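Local coordinates for protein TSSL (Francisella novicida, PDB 4ACK) that is the cytoplasmic domain of TssL (DotU), probably an inner-membrane component of a type VI secretion system, a protein-transport machine linked to virulence, at residues E71-L76 against I84-L89; L66-E71 against S125-N130; E48-E51 against V57-Y60; I7-D12 against R39-F44; G134-N139 against H143-Y148. All coordinates share one frame; numbering follows the deposited sequence.

Contact 1: residues E71-L76 against I84-L89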
# COMPACT_ATOMS: atom_id res chain seq x y z
N GLU A 71 -4.34 5.22 -3.87
CA GLU A 71 -5.72 4.93 -4.23
C GLU A 71 -6.69 5.76 -3.36
O GLU A 71 -7.76 6.18 -3.80
CB GLU A 71 -6.04 3.45 -4.00
CG GLU A 71 -7.51 3.08 -4.44
CD GLU A 71 -7.78 1.60 -4.36
OE1 GLU A 71 -7.13 0.88 -5.16
OE2 GLU A 71 -8.60 1.17 -3.51
N LYS A 72 -6.35 5.88 -2.09
CA LYS A 72 -7.24 6.53 -1.15
C LYS A 72 -7.19 8.06 -1.42
O LYS A 72 -8.21 8.74 -1.37
CB LYS A 72 -6.87 6.13 0.29
CG LYS A 72 -7.18 4.64 0.63
CD LYS A 72 -8.50 4.15 -0.05
CE LYS A 72 -8.83 2.65 0.19
NZ LYS A 72 -9.91 2.13 -0.78
N LEU A 73 -6.02 8.55 -1.78
CA LEU A 73 -5.83 9.93 -2.07
C LEU A 73 -6.50 10.33 -3.37
O LEU A 73 -7.15 11.38 -3.41
CB LEU A 73 -4.35 10.31 -2.08
CG LEU A 73 -3.83 10.77 -0.70
CD1 LEU A 73 -4.35 12.21 -0.46
CD2 LEU A 73 -4.29 9.89 0.46
N MET A 74 -6.34 9.49 -4.40
CA MET A 74 -7.02 9.73 -5.68
C MET A 74 -8.53 9.74 -5.52
O MET A 74 -9.20 10.46 -6.24
CB MET A 74 -6.62 8.74 -6.76
CG MET A 74 -5.24 8.91 -7.37
SD MET A 74 -4.77 10.61 -7.78
CE MET A 74 -4.20 10.40 -9.44
N LEU A 75 -9.05 8.95 -4.59
CA LEU A 75 -10.46 8.85 -4.35
C LEU A 75 -10.99 10.07 -3.58
O LEU A 75 -12.05 10.58 -3.92
CB LEU A 75 -10.80 7.58 -3.61
CG LEU A 75 -12.19 7.04 -3.94
CD1 LEU A 75 -12.21 6.33 -5.31
CD2 LEU A 75 -12.69 6.12 -2.84
N LEU A 76 -10.27 10.48 -2.54
CA LEU A 76 -10.48 11.79 -1.90
C LEU A 76 -10.43 12.96 -2.90
O LEU A 76 -11.38 13.75 -2.99
CB LEU A 76 -9.48 12.01 -0.75
CG LEU A 76 -9.72 13.30 0.05
CD1 LEU A 76 -10.81 13.10 1.08
CD2 LEU A 76 -8.42 13.68 0.73
N ILE A 84 -7.72 18.91 -4.64
CA ILE A 84 -6.65 18.09 -4.03
C ILE A 84 -5.57 17.83 -5.07
O ILE A 84 -5.85 17.53 -6.24
CB ILE A 84 -7.18 16.74 -3.39
CG1 ILE A 84 -8.34 16.97 -2.40
CG2 ILE A 84 -6.02 15.93 -2.76
CD1 ILE A 84 -7.94 17.27 -0.96
N SER A 85 -4.34 18.00 -4.64
CA SER A 85 -3.20 17.85 -5.50
C SER A 85 -2.40 16.68 -4.90
O SER A 85 -2.17 16.63 -3.67
CB SER A 85 -2.42 19.16 -5.49
OG SER A 85 -1.51 19.23 -6.56
N TRP A 86 -2.01 15.72 -5.75
CA TRP A 86 -1.38 14.46 -5.32
C TRP A 86 -0.65 13.79 -6.42
O TRP A 86 -1.26 13.13 -7.27
CB TRP A 86 -2.41 13.45 -4.82
CG TRP A 86 -1.78 12.26 -4.14
CD1 TRP A 86 -1.62 10.99 -4.64
CD2 TRP A 86 -1.22 12.25 -2.82
NE1 TRP A 86 -1.01 10.17 -3.70
CE2 TRP A 86 -0.75 10.92 -2.57
CE3 TRP A 86 -1.07 13.23 -1.82
CZ2 TRP A 86 -0.14 10.54 -1.37
CZ3 TRP A 86 -0.46 12.85 -0.60
CH2 TRP A 86 -0.01 11.50 -0.39
N SER A 87 0.66 13.97 -6.45
CA SER A 87 1.49 13.20 -7.35
C SER A 87 1.68 11.74 -6.78
O SER A 87 1.93 11.55 -5.58
CB SER A 87 2.80 13.93 -7.54
OG SER A 87 3.34 13.58 -8.81
N LEU A 88 1.52 10.74 -7.64
CA LEU A 88 1.53 9.35 -7.22
C LEU A 88 2.88 8.92 -6.55
O LEU A 88 3.97 9.05 -7.09
CB LEU A 88 1.19 8.43 -8.42
CG LEU A 88 -0.18 8.53 -9.13
CD1 LEU A 88 -0.38 7.38 -10.18
CD2 LEU A 88 -1.35 8.51 -8.17
N LEU A 89 2.77 8.41 -5.34
CA LEU A 89 3.92 7.83 -4.66
C LEU A 89 4.45 6.58 -5.39
O LEU A 89 5.66 6.36 -5.51
CB LEU A 89 3.49 7.44 -3.27
CG LEU A 89 3.24 8.67 -2.38
CD1 LEU A 89 2.75 8.23 -1.04
CD2 LEU A 89 4.53 9.43 -2.25

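Contact 2: residues L66-E71 against S125-N130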
# COMPACT_ATOMS: atom_id res chain seq x y z
N LEU A 66 2.23 1.86 -1.02
CA LEU A 66 2.12 3.08 -1.82
C LEU A 66 0.89 3.16 -2.72
O LEU A 66 0.31 4.26 -2.94
CB LEU A 66 3.31 3.25 -2.74
CG LEU A 66 4.71 3.18 -2.12
CD1 LEU A 66 5.77 3.48 -3.18
CD2 LEU A 66 4.86 4.09 -0.92
N ALA A 67 0.56 2.03 -3.35
CA ALA A 67 -0.62 1.93 -4.18
C ALA A 67 -1.90 2.11 -3.34
O ALA A 67 -2.88 2.71 -3.82
CB ALA A 67 -0.65 0.57 -4.86
N TYR A 68 -1.92 1.56 -2.12
CA TYR A 68 -3.02 1.78 -1.23
C TYR A 68 -3.17 3.31 -0.90
O TYR A 68 -4.28 3.88 -1.00
CB TYR A 68 -2.86 0.92 0.01
CG TYR A 68 -3.71 1.40 1.19
CD1 TYR A 68 -3.23 2.40 2.09
CD2 TYR A 68 -5.01 0.96 1.33
CE1 TYR A 68 -4.05 2.90 3.15
CE2 TYR A 68 -5.85 1.42 2.37
CZ TYR A 68 -5.36 2.38 3.29
OH TYR A 68 -6.21 2.77 4.30
N VAL A 69 -2.06 3.97 -0.53
CA VAL A 69 -2.09 5.39 -0.21
C VAL A 69 -2.55 6.21 -1.44
O VAL A 69 -3.47 7.03 -1.33
CB VAL A 69 -0.74 5.93 0.24
CG1 VAL A 69 -0.84 7.44 0.43
CG2 VAL A 69 -0.29 5.26 1.57
N ASP A 70 -1.90 5.98 -2.58
CA ASP A 70 -2.30 6.60 -3.81
C ASP A 70 -3.80 6.43 -4.09
O ASP A 70 -4.45 7.40 -4.48
CB ASP A 70 -1.51 6.08 -4.98
CG ASP A 70 -0.11 6.61 -5.02
OD1 ASP A 70 0.22 7.62 -4.31
OD2 ASP A 70 0.70 6.00 -5.76
N GLU A 71 -4.34 5.22 -3.87
CA GLU A 71 -5.72 4.93 -4.23
C GLU A 71 -6.69 5.76 -3.36
O GLU A 71 -7.76 6.18 -3.80
CB GLU A 71 -6.04 3.45 -4.00
CG GLU A 71 -7.51 3.08 -4.44
CD GLU A 71 -7.78 1.60 -4.36
OE1 GLU A 71 -7.13 0.88 -5.16
OE2 GLU A 71 -8.60 1.17 -3.51
N SER A 125 -2.59 -8.34 3.45
CA SER A 125 -3.76 -8.50 4.35
C SER A 125 -4.22 -7.12 4.91
O SER A 125 -5.40 -6.76 4.85
CB SER A 125 -3.38 -9.41 5.53
OG SER A 125 -4.54 -9.72 6.25
N LEU A 126 -3.25 -6.33 5.36
CA LEU A 126 -3.57 -5.02 5.90
C LEU A 126 -4.23 -4.10 4.90
O LEU A 126 -5.28 -3.55 5.20
CB LEU A 126 -2.32 -4.31 6.51
CG LEU A 126 -1.85 -4.94 7.87
CD1 LEU A 126 -0.44 -4.50 8.21
CD2 LEU A 126 -2.77 -4.64 9.05
N ILE A 127 -3.61 -3.90 3.73
CA ILE A 127 -4.22 -3.01 2.74
C ILE A 127 -5.60 -3.52 2.33
O ILE A 127 -6.50 -2.70 2.20
CB ILE A 127 -3.31 -2.63 1.57
CG1 ILE A 127 -3.04 -3.83 0.67
CG2 ILE A 127 -1.99 -2.04 2.07
CD1 ILE A 127 -2.58 -3.47 -0.78
N LEU A 128 -5.79 -4.84 2.28
CA LEU A 128 -7.08 -5.42 1.90
C LEU A 128 -8.16 -5.28 3.03
O LEU A 128 -9.36 -5.17 2.73
CB LEU A 128 -6.95 -6.91 1.45
CG LEU A 128 -6.19 -7.20 0.11
CD1 LEU A 128 -6.02 -8.73 -0.17
CD2 LEU A 128 -6.88 -6.56 -1.08
N HIS A 129 -7.73 -5.33 4.30
CA HIS A 129 -8.62 -5.07 5.41
C HIS A 129 -8.92 -3.63 5.55
O HIS A 129 -9.92 -3.29 6.15
CB HIS A 129 -8.13 -5.67 6.75
CG HIS A 129 -8.54 -7.10 6.90
ND1 HIS A 129 -7.73 -8.15 6.52
CD2 HIS A 129 -9.71 -7.64 7.30
CE1 HIS A 129 -8.37 -9.29 6.74
NE2 HIS A 129 -9.58 -9.01 7.19
N ASN A 130 -8.03 -2.77 5.04
CA ASN A 130 -8.35 -1.34 4.82
C ASN A 130 -8.97 -0.92 3.45
O ASN A 130 -8.83 0.24 3.03
CB ASN A 130 -7.14 -0.50 5.21
CG ASN A 130 -6.93 -0.54 6.73
OD1 ASN A 130 -7.54 0.27 7.44
ND2 ASN A 130 -6.23 -1.57 7.24

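Contact 3: residues E48-E51 against V57-Y60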
# COMPACT_ATOMS: atom_id res chain seq x y z
N GLU A 48 15.25 -0.03 6.25
CA GLU A 48 15.21 -1.13 7.22
C GLU A 48 14.99 -2.47 6.52
O GLU A 48 15.72 -3.45 6.79
CB GLU A 48 14.14 -0.87 8.27
CG GLU A 48 14.21 -1.69 9.47
CD GLU A 48 15.34 -1.25 10.48
OE1 GLU A 48 16.01 -0.19 10.28
OE2 GLU A 48 15.51 -2.00 11.47
N LEU A 49 14.04 -2.53 5.58
CA LEU A 49 13.82 -3.84 4.87
C LEU A 49 15.02 -4.25 4.07
O LEU A 49 15.32 -5.41 4.01
CB LEU A 49 12.64 -3.79 3.91
CG LEU A 49 11.32 -3.62 4.64
CD1 LEU A 49 10.27 -3.27 3.52
CD2 LEU A 49 11.01 -4.87 5.41
N LEU A 50 15.71 -3.30 3.44
CA LEU A 50 16.80 -3.67 2.55
C LEU A 50 18.07 -4.16 3.32
O LEU A 50 19.05 -4.58 2.69
CB LEU A 50 17.17 -2.51 1.60
CG LEU A 50 16.17 -2.18 0.46
CD1 LEU A 50 16.38 -0.74 -0.14
CD2 LEU A 50 16.18 -3.26 -0.63
N GLU A 51 18.02 -4.11 4.67
CA GLU A 51 19.13 -4.63 5.46
C GLU A 51 18.99 -6.15 5.42
O GLU A 51 19.99 -6.86 5.40
CB GLU A 51 19.17 -4.00 6.86
CG GLU A 51 20.28 -4.45 7.90
CD GLU A 51 21.66 -4.96 7.33
OE1 GLU A 51 22.42 -4.16 6.73
OE2 GLU A 51 22.00 -6.16 7.56
N VAL A 57 11.76 -8.42 -2.89
CA VAL A 57 10.96 -8.59 -1.64
C VAL A 57 10.63 -7.21 -1.01
O VAL A 57 9.48 -6.96 -0.63
CB VAL A 57 11.63 -9.56 -0.64
CG1 VAL A 57 10.96 -9.50 0.71
CG2 VAL A 57 11.61 -11.01 -1.22
N CYS A 58 11.59 -6.31 -0.94
CA CYS A 58 11.33 -4.99 -0.41
C CYS A 58 10.24 -4.30 -1.25
O CYS A 58 9.27 -3.78 -0.71
CB CYS A 58 12.60 -4.16 -0.40
SG CYS A 58 13.85 -4.81 0.78
N LYS A 59 10.39 -4.34 -2.58
CA LYS A 59 9.30 -3.86 -3.46
C LYS A 59 7.95 -4.54 -3.21
O LYS A 59 6.92 -3.88 -3.21
CB LYS A 59 9.70 -3.95 -4.93
CG LYS A 59 8.51 -3.70 -5.93
CD LYS A 59 9.05 -3.67 -7.38
CE LYS A 59 9.21 -5.16 -7.87
NZ LYS A 59 9.40 -5.21 -9.29
N TYR A 60 7.93 -5.84 -2.99
CA TYR A 60 6.66 -6.48 -2.78
C TYR A 60 5.94 -6.00 -1.51
O TYR A 60 4.74 -6.20 -1.33
CB TYR A 60 6.82 -7.98 -2.73
CG TYR A 60 7.02 -8.66 -4.08
CD1 TYR A 60 7.20 -7.91 -5.27
CD2 TYR A 60 7.08 -10.04 -4.15
CE1 TYR A 60 7.36 -8.53 -6.48
CE2 TYR A 60 7.24 -10.69 -5.37
CZ TYR A 60 7.37 -9.94 -6.52
OH TYR A 60 7.51 -10.63 -7.70

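Contact 4: residues I7-D12 against R39-F44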
# COMPACT_ATOMS: atom_id res chain seq x y z
N ILE A 7 6.58 -3.29 10.45
CA ILE A 7 5.16 -3.34 10.57
C ILE A 7 4.62 -2.01 11.14
O ILE A 7 3.71 -1.38 10.56
CB ILE A 7 4.65 -4.54 11.37
CG1 ILE A 7 4.84 -5.84 10.60
CG2 ILE A 7 3.18 -4.39 11.66
CD1 ILE A 7 3.95 -5.91 9.30
N GLU A 8 5.23 -1.53 12.23
CA GLU A 8 4.78 -0.28 12.86
C GLU A 8 4.84 0.84 11.86
O GLU A 8 3.98 1.68 11.81
CB GLU A 8 5.66 0.09 14.10
CG GLU A 8 5.29 -0.61 15.43
CD GLU A 8 6.08 -0.02 16.67
OE1 GLU A 8 7.23 0.46 16.49
OE2 GLU A 8 5.52 -0.06 17.80
N ILE A 9 5.91 0.93 11.11
CA ILE A 9 5.91 1.96 10.11
C ILE A 9 4.70 1.83 9.11
O ILE A 9 4.09 2.82 8.75
CB ILE A 9 7.21 1.96 9.40
CG1 ILE A 9 8.33 2.32 10.39
CG2 ILE A 9 7.14 2.92 8.22
CD1 ILE A 9 9.73 2.39 9.71
N ILE A 10 4.38 0.61 8.67
CA ILE A 10 3.30 0.39 7.70
C ILE A 10 1.94 0.84 8.32
O ILE A 10 1.20 1.59 7.70
CB ILE A 10 3.28 -1.10 7.25
CG1 ILE A 10 4.55 -1.40 6.38
CG2 ILE A 10 1.93 -1.49 6.60
CD1 ILE A 10 4.89 -2.94 6.33
N LEU A 11 1.68 0.43 9.57
CA LEU A 11 0.58 0.97 10.40
C LEU A 11 0.57 2.47 10.52
O LEU A 11 -0.47 3.09 10.39
CB LEU A 11 0.59 0.35 11.78
CG LEU A 11 0.32 -1.15 11.74
CD1 LEU A 11 0.39 -1.76 13.17
CD2 LEU A 11 -1.05 -1.43 11.09
N ASP A 12 1.73 3.07 10.69
CA ASP A 12 1.76 4.51 10.81
C ASP A 12 1.29 5.21 9.51
O ASP A 12 0.48 6.15 9.56
CB ASP A 12 3.13 5.03 11.27
CG ASP A 12 3.04 6.41 11.91
OD1 ASP A 12 2.06 6.66 12.66
OD2 ASP A 12 3.94 7.24 11.66
N ARG A 39 6.55 10.14 3.08
CA ARG A 39 7.79 9.91 2.37
C ARG A 39 9.03 9.68 3.26
O ARG A 39 9.92 8.87 2.91
CB ARG A 39 8.06 11.01 1.36
CG ARG A 39 7.01 10.98 0.25
CD ARG A 39 7.05 12.23 -0.58
NE ARG A 39 8.19 12.22 -1.48
CZ ARG A 39 9.24 13.01 -1.35
NH1 ARG A 39 9.28 13.88 -0.35
NH2 ARG A 39 10.24 12.92 -2.20
N LYS A 40 9.05 10.35 4.41
CA LYS A 40 10.02 10.08 5.46
C LYS A 40 9.86 8.66 6.01
O LYS A 40 10.84 7.94 6.15
CB LYS A 40 9.94 11.12 6.57
CG LYS A 40 10.56 12.45 6.17
CD LYS A 40 10.20 13.53 7.16
CE LYS A 40 10.69 13.15 8.54
NZ LYS A 40 9.88 13.83 9.59
N SER A 41 8.64 8.26 6.33
CA SER A 41 8.35 6.90 6.75
C SER A 41 8.74 5.81 5.69
O SER A 41 9.24 4.76 6.05
CB SER A 41 6.88 6.79 7.08
OG SER A 41 6.66 7.35 8.34
N ILE A 42 8.55 6.12 4.41
CA ILE A 42 8.94 5.21 3.35
C ILE A 42 10.45 5.04 3.29
O ILE A 42 10.93 3.90 3.20
CB ILE A 42 8.38 5.61 1.96
CG1 ILE A 42 6.84 5.63 1.97
CG2 ILE A 42 8.93 4.71 0.79
CD1 ILE A 42 6.20 4.33 2.36
N PHE A 43 11.18 6.15 3.37
CA PHE A 43 12.65 6.10 3.44
C PHE A 43 13.21 5.14 4.51
O PHE A 43 14.10 4.31 4.20
CB PHE A 43 13.30 7.45 3.65
CG PHE A 43 14.81 7.37 3.71
CD1 PHE A 43 15.47 7.06 4.90
CD2 PHE A 43 15.58 7.50 2.53
CE1 PHE A 43 16.87 6.92 4.95
CE2 PHE A 43 17.01 7.38 2.56
CZ PHE A 43 17.65 7.09 3.77
N PHE A 44 12.70 5.26 5.75
CA PHE A 44 13.03 4.38 6.87
C PHE A 44 12.53 2.94 6.63
O PHE A 44 13.18 1.97 7.05
CB PHE A 44 12.46 4.93 8.22
CG PHE A 44 13.16 6.20 8.78
CD1 PHE A 44 14.45 6.15 9.35
CD2 PHE A 44 12.48 7.45 8.80
CE1 PHE A 44 15.08 7.32 9.88
CE2 PHE A 44 13.10 8.63 9.33
CZ PHE A 44 14.41 8.56 9.87

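Contact 5: residues G134-N139 against H143-Y148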
# COMPACT_ATOMS: atom_id res chain seq x y z
N GLY A 134 -8.19 -1.72 -5.86
CA GLY A 134 -7.42 -1.69 -7.07
C GLY A 134 -8.33 -1.88 -8.26
O GLY A 134 -9.33 -1.17 -8.37
N LYS A 135 -8.04 -2.88 -9.09
CA LYS A 135 -8.73 -3.06 -10.41
C LYS A 135 -10.15 -3.49 -10.15
O LYS A 135 -11.01 -3.46 -11.04
CB LYS A 135 -7.97 -4.10 -11.28
CG LYS A 135 -7.98 -5.51 -10.67
CD LYS A 135 -6.86 -6.31 -11.32
CE LYS A 135 -7.30 -7.72 -11.65
NZ LYS A 135 -6.09 -8.66 -11.87
N TYR A 136 -10.42 -3.87 -8.91
CA TYR A 136 -11.76 -4.34 -8.62
C TYR A 136 -12.72 -3.22 -8.18
O TYR A 136 -13.79 -3.52 -7.78
CB TYR A 136 -11.75 -5.46 -7.58
CG TYR A 136 -10.98 -6.66 -8.04
CD1 TYR A 136 -11.48 -7.51 -9.06
CD2 TYR A 136 -9.70 -6.92 -7.51
CE1 TYR A 136 -10.70 -8.60 -9.51
CE2 TYR A 136 -8.95 -8.04 -7.91
CZ TYR A 136 -9.45 -8.88 -8.89
OH TYR A 136 -8.67 -9.97 -9.29
N TYR A 137 -12.30 -1.95 -8.22
CA TYR A 137 -13.08 -0.82 -7.72
C TYR A 137 -14.55 -0.82 -8.18
O TYR A 137 -15.43 -0.49 -7.40
CB TYR A 137 -12.42 0.53 -8.12
CG TYR A 137 -12.37 0.79 -9.63
CD1 TYR A 137 -11.43 0.13 -10.46
CD2 TYR A 137 -13.28 1.71 -10.26
CE1 TYR A 137 -11.40 0.34 -11.85
CE2 TYR A 137 -13.25 1.94 -11.67
CZ TYR A 137 -12.31 1.23 -12.45
OH TYR A 137 -12.25 1.41 -13.81
N ASP A 138 -14.80 -1.17 -9.45
CA ASP A 138 -16.16 -1.10 -9.97
C ASP A 138 -17.06 -2.14 -9.35
O ASP A 138 -18.25 -1.97 -9.39
CB ASP A 138 -16.21 -1.22 -11.51
CG ASP A 138 -17.69 -1.09 -12.05
OD1 ASP A 138 -18.17 0.09 -12.04
OD2 ASP A 138 -18.39 -2.11 -12.37
N ASN A 139 -16.51 -3.24 -8.79
CA ASN A 139 -17.40 -4.29 -8.31
C ASN A 139 -16.68 -5.22 -7.35
O ASN A 139 -15.96 -6.17 -7.79
CB ASN A 139 -17.99 -5.10 -9.50
CG ASN A 139 -18.93 -6.23 -9.04
OD1 ASN A 139 -19.31 -6.33 -7.85
ND2 ASN A 139 -19.34 -7.07 -9.99
N HIS A 143 -15.50 -12.53 -7.83
CA HIS A 143 -15.04 -13.76 -7.15
C HIS A 143 -13.54 -13.89 -6.94
O HIS A 143 -13.15 -14.35 -5.91
CB HIS A 143 -15.62 -15.07 -7.79
CG HIS A 143 -17.11 -15.17 -7.63
ND1 HIS A 143 -17.81 -16.36 -7.76
CD2 HIS A 143 -18.03 -14.22 -7.30
CE1 HIS A 143 -19.10 -16.12 -7.51
NE2 HIS A 143 -19.25 -14.84 -7.21
N SER A 144 -12.73 -13.51 -7.93
CA SER A 144 -11.27 -13.49 -7.76
C SER A 144 -10.84 -12.52 -6.65
O SER A 144 -9.95 -12.84 -5.88
CB SER A 144 -10.57 -13.18 -9.06
OG SER A 144 -10.81 -14.26 -9.95
N PHE A 145 -11.51 -11.37 -6.52
CA PHE A 145 -11.14 -10.40 -5.53
C PHE A 145 -11.35 -11.04 -4.17
O PHE A 145 -10.46 -11.00 -3.30
CB PHE A 145 -11.97 -9.10 -5.70
CG PHE A 145 -11.74 -8.08 -4.67
CD1 PHE A 145 -10.44 -7.64 -4.35
CD2 PHE A 145 -12.82 -7.54 -3.98
CE1 PHE A 145 -10.21 -6.66 -3.38
CE2 PHE A 145 -12.61 -6.52 -2.97
CZ PHE A 145 -11.29 -6.09 -2.69
N LEU A 146 -12.51 -11.66 -3.97
CA LEU A 146 -12.79 -12.28 -2.70
C LEU A 146 -11.84 -13.45 -2.42
O LEU A 146 -11.47 -13.67 -1.26
CB LEU A 146 -14.22 -12.79 -2.62
CG LEU A 146 -15.30 -11.76 -2.93
CD1 LEU A 146 -16.60 -12.48 -2.87
CD2 LEU A 146 -15.25 -10.60 -1.95
N ALA A 147 -11.43 -14.15 -3.45
CA ALA A 147 -10.49 -15.25 -3.26
C ALA A 147 -9.12 -14.77 -2.78
O ALA A 147 -8.50 -15.44 -1.97
CB ALA A 147 -10.37 -16.10 -4.52
N TYR A 148 -8.63 -13.64 -3.32
CA TYR A 148 -7.35 -13.08 -2.92
C TYR A 148 -7.35 -12.79 -1.43
O TYR A 148 -6.37 -13.03 -0.74
CB TYR A 148 -7.10 -11.76 -3.60
CG TYR A 148 -6.53 -11.89 -4.96
CD1 TYR A 148 -5.33 -12.58 -5.16
CD2 TYR A 148 -7.19 -11.33 -6.07
CE1 TYR A 148 -4.79 -12.70 -6.39
CE2 TYR A 148 -6.66 -11.44 -7.34
CZ TYR A 148 -5.47 -12.12 -7.49
OH TYR A 148 -4.94 -12.24 -8.73

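Contact 1: residues E71-L76 against I84-L89
The side chain of Trp-86 leaves its backbone with CG opposite the main-chain N (chi1 -169°), and chi2 of -104° sets the indole broadside to Leu-73, whose own first torsion lies off the usual staggered values. The branch point of Leu-73 thereby settles over the middle of the six-membered ring: CG is 3.5 Å from that ring's centroid and 8° from the normal, a CH-pi contact square on the face. On the same face CB of Leu-73 lies over the five-membered part, 3.7 Å from Trp-86 NE1, while CD1 reaches the benzo rim, 3.7 Å from Trp-86 CE3. A branched aliphatic residue suits this place because its carbons spread across a wide aromatic surface.

Met-74 works beside this pair. Its chain bends at chi2 and again at chi3, and the terminal CE meets CD2 of Leu-88 at 3.6 Å, the two side chains crossing at about a right angle. Methionine, unbranched and flexible, suits a place where the chain must bend twice to lay its methyl on the leucine. At the other end Leu-76 CD2 touches Ile-84 CD1 at 4.0 Å, methyl against methyl.

The one polar atom of the indole is satisfied from the helix itself: Trp-86 NE1 gives its hydrogen to Asp-70 OD1, which also accepts from the backbone N of Leu-89. The loop 84-89 is thus laid back along the end of helix 55-79 that precedes it, with Ile-20 of helix 4-20 packing on Leu-73 and Leu-76, and Arg-35 of helix 30-52 making a cation-pi contact with Trp-86.

Contact 2: residues L66-E71 against S125-N130
Helices 55-79 and 118-129 come close where Tyr-68 faces Ile-127, their CA atoms 6.3 Å apart, so the contact is helix-to-helix packing near the centre of this all-helical DotU domain. Tyr-68 does most of the touching. Its CB rests 3.7 Å from Ile-127 CG2, and the two side chains then run past each other in opposite directions. Ile-127 holds CG1 in the crowded position between its N and carbonyl carbon (chi1 68°), while CG2 is the branch presented to the tyrosine. The beta-branched residue thus offers a methyl close to its backbone, which suits a tight approach of two helices.

Farther out the ring of Tyr-68 reaches the C-terminal end of helix 118-129. Asn-130 O lies at the ring's edge, near its plane, 3.3 Å from Tyr-68 CE2, and Asn-130 CB is 3.5 Å from Tyr-68 OH. Arg-18 of helix 4-20 packs on both residues. Asparagine suits this place, where the chain leaves helical geometry, because its amide can fold back onto the last turn: Leu-126 O accepts from Asn-130 N at 2.9 Å and also from Asn-130 ND2 at 3.0 Å, the latter nearly straight at 165° but arriving from above the carbonyl plane.

Contact 3: residues E48-E51 against V57-Y60
The sulfur of Cys-58 is held between two consecutive leucines, with Leu-49 CB 3.5 Å from SG and the side chain of Leu-50 closing on it from the next position. Cys-58 is modelled in two conformers, and every sulfur distance and the torsion given here belong to the one described. This is a helical hairpin: helix 30-52 ends, a short connection follows, and helix 55-79 begins, so the two segments face each other just across the turn. The CA atoms of Leu-49 and Cys-58 are 5.9 Å apart, and the small cysteine suits so close an approach of two helices. The thiol sits opposite the carbonyl carbon of its own residue (chi1 -67°) and projects into the angle between the leucines. It is not hydrogen-bonded across the pair; the contact is apolar.

Leu-49 is buried, and beyond Cys-58 it packs on Ile-61 and Val-62 of helix 55-79 and on Glu-6 of helix 4-20. Leu-50 is more exposed, and its outer carbons lie nearer the sulfur than its CB does; in this conformer Leu-50 CG is 3.5 Å from Cys-58 SG.

Contact 4: residues I7-D12 against R39-F44
Apolar contact between the two helices rests on Ile-9, whose two branches do different work. With CG1 opposite the carbonyl carbon (chi1 -64°), the longer branch extends so that CD1 meets Phe-44 CB at 4.0 Å, the side chains crossing at about a right angle. The phenyl ring of Phe-44 turns off from helix 4-20, so the base of this residue, not its aromatic face, takes part. The shorter branch, CG2, points to Ser-41 and lies 4.0 Å from Ser-41 CB.

Contact between side chain and backbone comes from the same methyl: Ile-9 CG2 is 3.5 Å from the carbonyl O of Ser-41. Serine suits this spot because its small side chain lets the isoleucine methyl come down to the backbone carbonyl; the CA atoms of Ile-9 and Ser-41 are 6.5 Å apart.

Polar groups approach without bonding. Asp-12 OD2 stands 4.3 Å from Ser-41 OG, too far for a hydrogen bond, and the other carboxylate oxygen makes a weak, long ion pair with Lys-15.

Successive helices of an all-helical domain thus pack nearly antiparallel, their short segments at 163° with axes 9.9 Å apart. On the inner side Ile-10 and Ile-42 both turn to helix 55-79, Ile-10 onto Leu-65 and Ile-42 onto Val-62. The chemistry implies adhesion near the surface by a few aliphatic carbons and one backbone carbonyl, with no hydrogen bond or salt bridge joining the segments.

Contact 5: residues G134-N139 against H143-Y148
Tyr-136 carries this contact between a turn and the start of helix 143-153, the last helix of the model, in an all-helical protein. The loop makes a type I beta turn from Tyr-136 to Asn-139, closed by Asn-139 N to Tyr-136 O, and the tyrosine reaches from it to the helix. Helix 99-112 sends Phe-104 to meet Tyr-136 edge-to-face and to touch Phe-145 as well. Tyr-148 stands one turn beyond Ser-144, its own hydroxyl bonded to Asp-108. Tyrosine suits position 136 because its ring offers a face to Phe-145 and its hydroxyl reaches Tyr-148.

The CB of Tyr-136 lies over the face of the Phe-145 ring, 4.2 Å from the centroid and nearer the rim than the middle. Next, CG stands opposite the carbonyl carbon (chi1 -61°), which turns the ring to helix 143-153, and is 3.5 Å from Phe-145 CB, which sits over the centre of the tyrosine ring, 3.6 Å from its centroid. The rings themselves meet obliquely, their planes at 31°, with CD2 closest to Phe-145 CD1 at 3.3 Å; each residue thus offers a CB to the other's face. Lys-135 CG covers the opposite face of Tyr-136, so the flat ring is sandwiched by aliphatic carbon. At the tip, OH lies 3.7 Å from Ser-144 CB and meets the edge of the Tyr-148 ring, near its plane, with CE2 3.2 Å away.

Contact 2 lies near the centre of the chain and is buried; contact 3 is also buried but lies across the chain's centre from contacts 1 and 5. Contacts 1 and 5 are partly buried, and contact 4 is at the surface. Helix 55-79 enters contacts 1, 2 and 3, while helix 30-52 enters contacts 3 and 4. Glu-71, in the helix segments of both contacts 1 and 2, bonds through OE1 to the backbone N of Gly-134 in contact 5. Aromatic faces meet aliphatic carbons where loops fold onto helices, in contacts 1 and 5; between helices a tyrosine, a cysteine or an isoleucine does the work, and no contact has a hydrogen bond across its segments.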